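Local coordinates for NalD (Pseudomonas aeruginosa PAO1, PDB 5DAJ), which acts as a secondary TetR-family repressor of MexAB-OprM multidrug efflux pump expression, probably by binding DNA, and binds novobiocin, which induces that expression, at residues Q97-Q102 with N175-D180. Residues are numbered along the deposited sequence; the frame is centred on the assembly and turned at random.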
loop_
_atom_site.group_PDB
_atom_site.type_symbol
_atom_site.label_atom_id
_atom_site.label_comp_id
_atom_site.label_asym_id
_atom_site.label_seq_id
_atom_site.Cartn_x
_atom_site.Cartn_y
_atom_site.Cartn_z
ATOM N N GLN A 97 9.310 -5.453 12.207
ATOM C CA GLN A 97 9.625 -5.032 13.577
ATOM C C GLN A 97 10.241 -3.617 13.687
ATOM O O GLN A 97 10.031 -2.933 14.682
ATOM C CB GLN A 97 10.547 -6.048 14.234
ATOM C CG GLN A 97 9.852 -7.359 14.555
ATOM C CD GLN A 97 10.753 -8.350 15.259
ATOM O OE1 GLN A 97 11.945 -8.423 14.982
ATOM N NE2 GLN A 97 10.187 -9.119 16.179
ATOM N N SER A 98 10.975 -3.181 12.663
ATOM C CA SER A 98 11.574 -1.818 12.618
ATOM C C SER A 98 10.553 -0.668 12.670
ATOM O O SER A 98 10.891 0.460 13.072
ATOM C CB SER A 98 12.442 -1.631 11.374
ATOM O OG SER A 98 11.644 -1.492 10.216
ATOM N N LEU A 99 9.317 -0.955 12.255
ATOM C CA LEU A 99 8.197 0.003 12.354
ATOM C C LEU A 99 8.030 0.613 13.742
ATOM O O LEU A 99 7.665 1.777 13.869
ATOM C CB LEU A 99 6.876 -0.664 11.966
ATOM C CG LEU A 99 6.670 -0.958 10.485
ATOM C CD1 LEU A 99 5.493 -1.903 10.297
ATOM C CD2 LEU A 99 6.448 0.333 9.723
ATOM N N LEU A 100 8.280 -0.191 14.772
ATOM C CA LEU A 100 8.234 0.274 16.162
ATOM C C LEU A 100 9.561 0.859 16.616
ATOM O O LEU A 100 9.608 1.957 17.173
ATOM C CB LEU A 100 7.842 -0.866 17.120
ATOM C CG LEU A 100 6.351 -1.117 17.378
ATOM C CD1 LEU A 100 6.211 -2.303 18.325
ATOM C CD2 LEU A 100 5.631 0.102 17.950
ATOM N N THR A 101 10.632 0.111 16.392
ATOM C CA THR A 101 11.949 0.460 16.953
ATOM C C THR A 101 12.650 1.684 16.326
ATOM O O THR A 101 13.569 2.233 16.936
ATOM C CB THR A 101 12.921 -0.736 16.902
ATOM O OG1 THR A 101 13.061 -1.180 15.553
ATOM C CG2 THR A 101 12.414 -1.882 17.769
ATOM N N GLN A 102 12.220 2.107 15.138
ATOM C CA GLN A 102 12.851 3.239 14.427
ATOM C C GLN A 102 11.857 4.341 14.050
ATOM O O GLN A 102 11.238 4.286 12.986
ATOM C CB GLN A 102 13.563 2.736 13.180
ATOM C CG GLN A 102 14.787 1.885 13.473
ATOM C CD GLN A 102 15.367 1.240 12.221
ATOM O OE1 GLN A 102 15.263 1.791 11.120
ATOM N NE2 GLN A 102 15.972 0.065 12.379
ATOM N N ASN A 175 1.726 -0.885 4.900
ATOM C CA ASN A 175 0.633 0.006 4.522
ATOM C C ASN A 175 -0.508 -0.007 5.540
ATOM O O ASN A 175 -0.952 1.046 5.997
ATOM C CB ASN A 175 0.080 -0.364 3.145
ATOM C CG ASN A 175 -0.380 0.837 2.372
ATOM O OD1 ASN A 175 -1.533 1.252 2.486
ATOM N ND2 ASN A 175 0.518 1.412 1.581
ATOM N N ASP A 176 -0.970 -1.214 5.875
ATOM C CA ASP A 176 -2.039 -1.406 6.869
ATOM C C ASP A 176 -1.664 -0.786 8.203
ATOM O O ASP A 176 -2.434 -0.010 8.769
ATOM C CB ASP A 176 -2.377 -2.896 7.078
ATOM C CG ASP A 176 -3.625 -3.348 6.328
ATOM O OD1 ASP A 176 -4.436 -2.508 5.900
ATOM O OD2 ASP A 176 -3.809 -4.574 6.176
ATOM N N TRP A 177 -0.485 -1.134 8.707
ATOM C CA TRP A 177 -0.085 -0.713 10.052
ATOM C C TRP A 177 0.101 0.793 10.155
ATOM O O TRP A 177 -0.335 1.405 11.122
ATOM C CB TRP A 177 1.193 -1.399 10.526
ATOM C CG TRP A 177 1.415 -1.144 11.976
ATOM C CD1 TRP A 177 0.809 -1.785 13.011
ATOM C CD2 TRP A 177 2.259 -0.155 12.554
ATOM N NE1 TRP A 177 1.236 -1.267 14.202
ATOM C CE2 TRP A 177 2.128 -0.262 13.952
ATOM C CE3 TRP A 177 3.122 0.808 12.032
ATOM C CZ2 TRP A 177 2.831 0.559 14.840
ATOM C CZ3 TRP A 177 3.822 1.628 12.916
ATOM C CH2 TRP A 177 3.671 1.495 14.303
ATOM N N LEU A 178 0.755 1.376 9.158
ATOM C CA LEU A 178 0.961 2.828 9.113
ATOM C C LEU A 178 -0.352 3.600 8.957
ATOM O O LEU A 178 -0.499 4.685 9.507
ATOM C CB LEU A 178 1.909 3.199 7.989
ATOM C CG LEU A 178 3.353 2.723 8.155
ATOM C CD1 LEU A 178 4.116 2.807 6.838
ATOM C CD2 LEU A 178 4.064 3.503 9.243
ATOM N N ARG A 179 -1.305 3.027 8.227
ATOM C CA ARG A 179 -2.672 3.582 8.113
ATOM C C ARG A 179 -3.413 3.487 9.458
ATOM O O ARG A 179 -4.039 4.439 9.890
ATOM C CB ARG A 179 -3.467 2.859 7.019
ATOM C CG ARG A 179 -4.887 3.386 6.786
ATOM C CD ARG A 179 -5.673 2.557 5.778
ATOM N NE ARG A 179 -5.540 1.118 6.038
ATOM C CZ ARG A 179 -6.196 0.446 6.986
ATOM N NH1 ARG A 179 -7.075 1.043 7.787
ATOM N NH2 ARG A 179 -5.972 -0.846 7.133
ATOM N N ASP A 180 -3.341 2.315 10.088
ATOM C CA ASP A 180 -4.016 2.034 11.373
ATOM C C ASP A 180 -3.124 1.159 12.272
ATOM O O ASP A 180 -3.126 -0.067 12.147
ATOM C CB ASP A 180 -5.362 1.337 11.130
ATOM C CG ASP A 180 -6.096 0.978 12.427
ATOM O OD1 ASP A 180 -5.688 1.436 13.516
ATOM O OD2 ASP A 180 -7.096 0.226 12.351
#
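L99 packs against W177 where the C-terminal ends of helices 84-101 and 159-179 lie side by side, in the all-helical C-terminal region of this TetR-family repressor. The two short helical segments run in nearly the same direction, crossing at -27°, and their axes come no closer than 11.4 Å, a separation spanned by large apolar side chains. The leucine and indole side chains, pointing opposite ways, pass alongside one another. With its CG anti to the backbone N (chi1 -169°), W177 places the six-membered part of the indole against L99, where CZ3 lies 3.9 Å from L99 CB and CE3 4.0 Å from L99 CD1. L99 CD2 touches both the ring and L178, 4.0 Å from L178 CD2. L100 reaches W177 more peripherally, and P186 and F184 also pack on the indole. No hydrogen bond joins the segments; L99 O instead accepts one from R106. Beyond this apolar seam, helix 159-179 faces the second subunit: D176 OD2 is hydrogen-bonded to H167 ND1 of that chain, while D176 OD1 forms a salt bridge with R179 NH2 (2.6 Å); OD1 lies in the guanidinium plane, whereas NH2 approaches 43° out of the carboxylate plane.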